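Local coordinates for putative branched-chain amino acid transport system substrate-binding protein (Rhodopseudomonas palustris, PDB 3TX6), which probably captures aromatic acids derived from lignin, such as p-coumaric acid and its relatives, in the periplasm for uptake by an ABC transporter, at residues Thr13-Gly18 with Gly75-Pro80; Ala21-Pro26 with Ser281-His286. One frame throughout, in Å; residues are numbered along the deposited sequence.

Overall arrangement
Both contacts are buried and border the ligand cleft, but they grip opposite ends of 3-(4-hydroxy-phenyl)pyruvic acid. Contact 1 lies at the C-terminal end of neighbouring parallel strands and is largely polar: serine and threonine hydroxyls, a backbone N-H and two nearby carboxylates tie the loops together, and the start of helix 79-92 holds the ligand's carboxylate. Contact 2 is a helix-on-helix packing, apolar across the interface, while Gln282 and His286 at the start of helix 282-304 bind the phenol hydroxyl. The two share a neighbourhood, their centres about 10 Å apart: helix 21-29 follows strand 8-14 in the chain, and Leu23 and Gly24 rest against Ser77.

Contact 1 (Thr13-Gly18 with Gly75-Pro80). With ENO (3-(4-hydroxy-phenyl)pyruvic acid), chain D.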
ATOM      1  N   THR A  13       3.017  -5.808  12.617  1.00 12.95           N
ATOM      2  CA  THR A  13       3.581  -4.539  13.039  1.00 12.32           C
ATOM      3  C   THR A  13       3.154  -3.460  12.075  1.00 12.05           C
ATOM      4  O   THR A  13       3.359  -3.585  10.871  1.00 12.84           O
ATOM      5  CB  THR A  13       5.148  -4.590  13.212  1.00 13.33           C
ATOM      6  OG1 THR A  13       5.614  -3.346  13.810  1.00 14.56           O
ATOM      7  CG2 THR A  13       5.909  -4.966  11.955  1.00 15.69           C
ATOM      8  N   VAL A  14       2.494  -2.427  12.611  1.00 13.14           N
ATOM      9  CA  VAL A  14       2.052  -1.323  11.823  1.00 12.22           C
ATOM     10  C   VAL A  14       2.320  -0.009  12.549  1.00 12.59           C
ATOM     11  O   VAL A  14       2.759   0.011  13.691  1.00 14.92           O
ATOM     12  CB  VAL A  14       0.548  -1.466  11.459  1.00 13.10           C
ATOM     13  CG1 VAL A  14       0.318  -2.556  10.415  1.00 16.27           C
ATOM     14  CG2 VAL A  14      -0.292  -1.642  12.718  1.00 14.07           C
ATOM     15  N   THR A  15       2.093   1.083  11.841  1.00 12.01           N
ATOM     16  CA  THR A  15       2.464   2.409  12.331  1.00 13.67           C
ATOM     17  C   THR A  15       1.218   3.157  12.802  1.00 14.46           C
ATOM     18  O   THR A  15       0.448   3.726  12.001  1.00 15.63           O
ATOM     19  CB  THR A  15       3.158   3.205  11.220  1.00 16.43           C
ATOM     20  OG1 THR A  15       4.244   2.421  10.673  1.00 15.78           O
ATOM     21  CG2 THR A  15       3.633   4.588  11.781  1.00 17.15           C
ATOM     22  N   THR A  16       1.040   3.164  14.114  1.00 15.40           N
ATOM     23  CA  THR A  16      -0.134   3.774  14.714  1.00 17.55           C
ATOM     24  C   THR A  16       0.207   5.032  15.530  1.00 17.66           C
ATOM     25  O   THR A  16      -0.688   5.642  16.108  1.00 20.53           O
ATOM     26  CB  THR A  16      -0.936   2.783  15.548  1.00 18.17           C
ATOM     27  OG1 THR A  16      -0.133   2.281  16.623  1.00 20.64           O
ATOM     28  CG2 THR A  16      -1.458   1.669  14.707  1.00 21.54           C
ATOM     29  N   THR A  17       1.484   5.401  15.555  1.00 19.37           N
ATOM     30  CA  THR A  17       1.962   6.680  16.103  1.00 20.38           C
ATOM     31  C   THR A  17       2.982   7.301  15.148  1.00 20.37           C
ATOM     32  O   THR A  17       3.537   6.591  14.300  1.00 23.32           O
ATOM     33  CB  THR A  17       2.661   6.507  17.475  1.00 22.71           C
ATOM     34  OG1 THR A  17       3.814   5.651  17.336  1.00 22.33           O
ATOM     35  CG2 THR A  17       1.714   5.957  18.502  1.00 23.35           C
ATOM     36  N   GLY A  18       3.210   8.607  15.257  1.00 27.05           N
ATOM     37  CA  GLY A  18       4.117   9.313  14.371  1.00 24.31           C
ATOM     38  C   GLY A  18       3.420   9.758  13.095  1.00 23.44           C
ATOM     39  O   GLY A  18       2.202   9.571  12.944  1.00 24.07           O
ATOM     40  N   GLY A  75       3.329  -6.533   7.844  1.00 13.18           N
ATOM     41  CA  GLY A  75       3.642  -5.142   8.102  1.00 14.27           C
ATOM     42  C   GLY A  75       4.711  -4.648   7.155  1.00 12.82           C
ATOM     43  O   GLY A  75       5.146  -5.374   6.242  1.00 12.52           O
ATOM     44  N   SER A  76       5.167  -3.418   7.314  1.00 12.58           N
ATOM     45  CA  SER A  76       4.629  -2.403   8.198  1.00 13.18           C
ATOM     46  C   SER A  76       3.792  -1.463   7.296  1.00 12.89           C
ATOM     47  O   SER A  76       3.346  -1.864   6.248  1.00 14.21           O
ATOM     48  CB  SER A  76       5.805  -1.692   8.930  1.00 14.01           C
ATOM     49  OG  SER A  76       5.372  -0.611   9.754  1.00 14.49           O
ATOM     50  N   SER A  77       3.600  -0.211   7.737  1.00 12.52           N
ATOM     51  CA  SER A  77       2.699   0.724   7.064  1.00 14.09           C
ATOM     52  C   SER A  77       3.382   1.572   5.975  1.00 12.98           C
ATOM     53  O   SER A  77       2.731   2.146   5.108  1.00 14.26           O
ATOM     54  CB  SER A  77       2.058   1.667   8.097  1.00 14.57           C
ATOM     55  OG  SER A  77       1.304   0.923   9.059  1.00 14.08           O
ATOM     56  N   VAL A  78       4.687   1.739   6.116  1.00 13.42           N
ATOM     57  CA  VAL A  78       5.491   2.573   5.226  1.00 14.81           C
ATOM     58  C   VAL A  78       6.754   1.780   4.882  1.00 13.37           C
ATOM     59  O   VAL A  78       7.051   0.766   5.531  1.00 13.25           O
ATOM     60  CB  VAL A  78       5.763   3.986   5.783  1.00 15.32           C
ATOM     61  CG1 VAL A  78       4.489   4.831   5.753  1.00 16.24           C
ATOM     62  CG2 VAL A  78       6.387   3.909   7.188  1.00 15.95           C
ATOM     63  N   THR A  79       7.437   2.209   3.818  1.00 14.60           N
ATOM     64  CA  THR A  79       8.505   1.385   3.243  1.00 14.63           C
ATOM     65  C   THR A  79       9.689   1.095   4.162  1.00 14.33           C
ATOM     66  O   THR A  79      10.082  -0.068   4.249  1.00 14.75           O
ATOM     67  CB  THR A  79       8.956   1.919   1.862  1.00 15.61           C
ATOM     68  OG1 THR A  79       7.815   1.906   0.990  1.00 17.38           O
ATOM     69  CG2 THR A  79      10.087   1.084   1.283  1.00 17.13           C
ATOM     70  N   PRO A  80      10.241   2.095   4.868  1.00 14.99           N
ATOM     71  CA  PRO A  80      11.460   1.784   5.641  1.00 15.82           C
ATOM     72  C   PRO A  80      11.275   0.663   6.700  1.00 15.69           C
ATOM     73  O   PRO A  80      12.070  -0.273   6.737  1.00 16.39           O
ATOM     74  CB  PRO A  80      11.860   3.156   6.241  1.00 20.78           C
ATOM     75  CG  PRO A  80      11.356   4.117   5.194  1.00 19.70           C
ATOM     76  CD  PRO A  80      10.006   3.536   4.828  1.00 17.22           C
TER
HETATM   77  O4  ENO D 386       5.048   2.793   1.407  1.00 19.20           O
HETATM   78  C9  ENO D 386       1.661   2.498   1.685  1.00 16.67           C
HETATM   79  C8  ENO D 386       0.688   1.705   1.111  1.00 17.51           C
HETATM   80  C7  ENO D 386       0.300   1.887  -0.225  1.00 17.59           C
HETATM   81  C6  ENO D 386       0.984   2.816  -0.985  1.00 16.77           C
HETATM   82  C5  ENO D 386       1.954   3.637  -0.417  1.00 18.95           C
HETATM   83  C4  ENO D 386       2.319   3.476   0.932  1.00 16.72           C
HETATM   84  O3  ENO D 386      -0.667   1.043  -0.757  1.00 25.70           O
HETATM   85  C3  ENO D 386       3.315   4.397   1.579  1.00 20.31           C
HETATM   86  C2  ENO D 386       4.724   3.958   1.691  1.00 19.53           C
HETATM   87  C1  ENO D 386       5.672   4.903   2.264  1.00 19.53           C
HETATM   88  O2  ENO D 386       6.852   4.522   2.413  1.00 18.36           O
HETATM   89  O1  ENO D 386       5.309   6.073   2.590  1.00 20.01           O
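In the mixed sheet of one lobe of this periplasmic binding protein, parallel strands 8-14 and 72-75 run side by side, and the loops leaving their C-terminal ends stay in touch, the second leading into helix 79-92 at the ligand. Ser77 carries the join: its OG takes the backbone N-H of Thr15, with Thr15 N to Ser77 OG 2.9 Å and an N-H...O angle of 164°. The hydroxyl lies anti to the carbonyl carbon of Ser77 (chi1 -60°), which sets it against Val14 CB, 3.5 Å from Ser77 OG, and it also bonds to Glu27 of helix 21-29. With the hydroxyl removed, as by an alanine here, the Thr15 N-H would probably lose its acceptor and Glu27 one of its mates. Thr15 OG1 packs on Ser77 CB at 3.5 Å. The side chains of Thr13, Thr15 and Ser76 share one carboxylate, that of Asp50. Nearer the strands, Thr13 O, buried with no conventional donor, receives CA-H contacts from Gly75 and Ser76, the peptide between these two being cis. Where the helix starts, Thr79 N gives a nearly straight bond of 2.8 Å to carboxylate O2 of the bound 3-(4-hydroxy-phenyl)pyruvic acid.

Contact 2 (Ala21-Pro26 with Ser281-His286); sequences AALGIP and SQFAAH. With ENO (3-(4-hydroxy-phenyl)pyruvic acid), chain D.
Leu23 and Phe283 carry the meeting of helix 21-29 with the first turn of helix 282-304, a helix pair of the periplasmic binding protein fold; the short segments 21-26 and 282-286 cross at -42° with axes 7.8 Å apart. Phe283 starts with CB, which rests 3.4 Å from the carbonyl oxygen Leu23 O. Its CG lies anti to its own carbonyl carbon (chi1 -47°), and the ring beyond slides under the leucine, all its atoms close to Leu23 CG. That methine sits 3.5 Å from the ring centroid, 6° off the normal, a CH-pi contact over the face. Methyl CD2 of Leu23 lies 3.7 Å from Phe283 CE1, while Gln282 CB lies over the opposite face. The edge of the ring meets the ligand's phenol ring, with Phe283 CE1 3.8 Å from ENO C8. Beside this apolar core Pro26 CB packs on Ala284 CB at 3.9 Å and approaches Ser281 OG. Ser281 is the N-cap of helix 282-304, its OG accepting from Ala284 N. Gln282, held also by Gln117 and Gly246, and His286 converge on the ligand hydroxyl: Gln282 NE2 donates an almost straight bond, and His286 NE2 shares a hydrogen bond of 2.6 Å with ENO O3.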
ATOM      1  N   ALA A  21       0.804   7.563  11.228  1.00 17.48           N
ATOM      2  CA  ALA A  21      -0.277   6.958  12.002  1.00 17.81           C
ATOM      3  C   ALA A  21      -1.565   6.811  11.198  1.00 16.55           C
ATOM      4  O   ALA A  21      -2.300   5.878  11.464  1.00 17.68           O
ATOM      5  CB  ALA A  21      -0.588   7.753  13.306  1.00 18.72           C
ATOM      6  N   ALA A  22      -1.840   7.739  10.264  1.00 16.75           N
ATOM      7  CA  ALA A  22      -3.063   7.675   9.470  1.00 18.45           C
ATOM      8  C   ALA A  22      -3.104   6.486   8.540  1.00 15.81           C
ATOM      9  O   ALA A  22      -4.173   6.157   8.029  1.00 19.65           O
ATOM     10  CB  ALA A  22      -3.326   8.965   8.691  1.00 22.09           C
ATOM     11  N   LEU A  23      -1.951   5.868   8.308  1.00 14.92           N
ATOM     12  CA  LEU A  23      -1.899   4.643   7.503  1.00 14.94           C
ATOM     13  C   LEU A  23      -2.071   3.416   8.391  1.00 14.95           C
ATOM     14  O   LEU A  23      -2.826   2.499   8.050  1.00 16.05           O
ATOM     15  CB  LEU A  23      -0.580   4.545   6.725  1.00 15.19           C
ATOM     16  CG  LEU A  23      -0.502   5.401   5.458  1.00 15.06           C
ATOM     17  CD1 LEU A  23      -0.561   6.919   5.771  1.00 19.98           C
ATOM     18  CD2 LEU A  23       0.745   5.053   4.652  1.00 17.25           C
ATOM     19  N   GLY A  24      -1.369   3.396   9.525  1.00 13.62           N
ATOM     20  CA  GLY A  24      -1.471   2.235  10.393  1.00 13.10           C
ATOM     21  C   GLY A  24      -2.750   2.071  11.213  1.00 11.28           C
ATOM     22  O   GLY A  24      -3.157   0.937  11.498  1.00 13.21           O
ATOM     23  N   ILE A  25      -3.315   3.187  11.674  1.00 12.80           N
ATOM     24  CA  ILE A  25      -4.550   3.102  12.440  1.00 13.19           C
ATOM     25  C   ILE A  25      -5.648   2.315  11.704  1.00 12.97           C
ATOM     26  O   ILE A  25      -6.237   1.381  12.284  1.00 12.98           O
ATOM     27  CB  ILE A  25      -5.030   4.491  12.928  1.00 14.13           C
ATOM     28  CG1 ILE A  25      -4.140   4.955  14.086  1.00 15.39           C
ATOM     29  CG2 ILE A  25      -6.500   4.448  13.384  1.00 16.58           C
ATOM     30  CD1 ILE A  25      -4.268   6.439  14.457  1.00 17.26           C
ATOM     31  N   PRO A  26      -5.898   2.629  10.429  1.00 13.92           N
ATOM     32  CA  PRO A  26      -6.895   1.819   9.744  1.00 12.87           C
ATOM     33  C   PRO A  26      -6.519   0.356   9.506  1.00 13.89           C
ATOM     34  O   PRO A  26      -7.381  -0.533   9.473  1.00 13.83           O
ATOM     35  CB  PRO A  26      -7.066   2.540   8.382  1.00 14.57           C
ATOM     36  CG  PRO A  26      -6.647   3.955   8.667  1.00 17.35           C
ATOM     37  CD  PRO A  26      -5.521   3.810   9.634  1.00 13.67           C
ATOM     38  N   SER A 281     -10.385   3.342   3.301  1.00 15.33           N
ATOM     39  CA  SER A 281      -9.023   3.700   2.913  1.00 15.05           C
ATOM     40  C   SER A 281      -8.337   2.594   2.123  1.00 15.28           C
ATOM     41  O   SER A 281      -8.619   1.411   2.269  1.00 16.55           O
ATOM     42  CB  SER A 281      -8.162   4.107   4.112  1.00 16.76           C
ATOM     43  OG  SER A 281      -7.965   3.017   4.989  1.00 16.11           O
ATOM     44  N   GLN A 282      -7.376   3.046   1.346  1.00 16.19           N
ATOM     45  CA  GLN A 282      -6.321   2.206   0.750  1.00 15.81           C
ATOM     46  C   GLN A 282      -5.724   1.264   1.775  1.00 13.78           C
ATOM     47  O   GLN A 282      -5.474   0.096   1.488  1.00 14.60           O
ATOM     48  CB  GLN A 282      -5.230   3.129   0.198  1.00 14.87           C
ATOM     49  CG  GLN A 282      -4.017   2.481  -0.460  1.00 14.79           C
ATOM     50  CD  GLN A 282      -4.261   1.886  -1.833  1.00 14.73           C
ATOM     51  OE1 GLN A 282      -5.342   2.053  -2.427  1.00 16.53           O
ATOM     52  NE2 GLN A 282      -3.247   1.199  -2.343  1.00 19.12           N
ATOM     53  N   PHE A 283      -5.488   1.792   2.964  1.00 14.91           N
ATOM     54  CA  PHE A 283      -4.628   1.133   3.972  1.00 13.30           C
ATOM     55  C   PHE A 283      -5.358   0.040   4.756  1.00 12.27           C
ATOM     56  O   PHE A 283      -4.857  -1.091   4.904  1.00 14.18           O
ATOM     57  CB  PHE A 283      -4.021   2.223   4.882  1.00 13.46           C
ATOM     58  CG  PHE A 283      -3.470   3.344   4.062  1.00 14.10           C
ATOM     59  CD1 PHE A 283      -2.415   3.109   3.227  1.00 17.10           C
ATOM     60  CD2 PHE A 283      -4.063   4.614   4.056  1.00 16.14           C
ATOM     61  CE1 PHE A 283      -1.966   4.086   2.368  1.00 16.84           C
ATOM     62  CE2 PHE A 283      -3.592   5.615   3.208  1.00 18.21           C
ATOM     63  CZ  PHE A 283      -2.530   5.348   2.355  1.00 18.37           C
ATOM     64  N   ALA A 284      -6.586   0.346   5.203  1.00 13.90           N
ATOM     65  CA  ALA A 284      -7.431  -0.663   5.860  1.00 15.23           C
ATOM     66  C   ALA A 284      -7.495  -1.944   4.975  1.00 13.72           C
ATOM     67  O   ALA A 284      -7.516  -3.062   5.461  1.00 14.50           O
ATOM     68  CB  ALA A 284      -8.829  -0.130   6.101  1.00 15.47           C
ATOM     69  N   ALA A 285      -7.627  -1.725   3.666  1.00 13.68           N
ATOM     70  CA  ALA A 285      -7.779  -2.778   2.710  1.00 13.94           C
ATOM     71  C   ALA A 285      -6.576  -3.703   2.678  1.00 13.45           C
ATOM     72  O   ALA A 285      -6.745  -4.893   2.399  1.00 13.74           O
ATOM     73  CB  ALA A 285      -8.079  -2.181   1.339  1.00 16.04           C
ATOM     74  N   HIS A 286      -5.371  -3.200   2.917  1.00 15.00           N
ATOM     75  CA  HIS A 286      -4.202  -4.083   2.850  1.00 13.66           C
ATOM     76  C   HIS A 286      -4.190  -5.108   3.956  1.00 14.14           C
ATOM     77  O   HIS A 286      -3.877  -6.269   3.682  1.00 14.20           O
ATOM     78  CB  HIS A 286      -2.888  -3.321   2.802  1.00 15.40           C
ATOM     79  CG  HIS A 286      -2.750  -2.405   1.631  1.00 16.45           C
ATOM     80  ND1 HIS A 286      -3.157  -2.718   0.360  1.00 17.70           N
ATOM     81  CD2 HIS A 286      -2.210  -1.125   1.570  1.00 16.84           C
ATOM     82  CE1 HIS A 286      -2.864  -1.669  -0.459  1.00 17.38           C
ATOM     83  NE2 HIS A 286      -2.296  -0.706   0.275  1.00 20.53           N
TER
HETATM   84  O4  ENO D 386       5.048   2.793   1.407  1.00 19.20           O
HETATM   85  C9  ENO D 386       1.661   2.498   1.685  1.00 16.67           C
HETATM   86  C8  ENO D 386       0.688   1.705   1.111  1.00 17.51           C
HETATM   87  C7  ENO D 386       0.300   1.887  -0.225  1.00 17.59           C
HETATM   88  C6  ENO D 386       0.984   2.816  -0.985  1.00 16.77           C
HETATM   89  C5  ENO D 386       1.954   3.637  -0.417  1.00 18.95           C
HETATM   90  C4  ENO D 386       2.319   3.476   0.932  1.00 16.72           C
HETATM   91  O3  ENO D 386      -0.667   1.043  -0.757  1.00 25.70           O
HETATM   92  C3  ENO D 386       3.315   4.397   1.579  1.00 20.31           C
HETATM   93  C2  ENO D 386       4.724   3.958   1.691  1.00 19.53           C
HETATM   94  C1  ENO D 386       5.672   4.903   2.264  1.00 19.53           C
HETATM   95  O2  ENO D 386       6.852   4.522   2.413  1.00 18.36           O
HETATM   96  O1  ENO D 386       5.309   6.073   2.590  1.00 20.01           O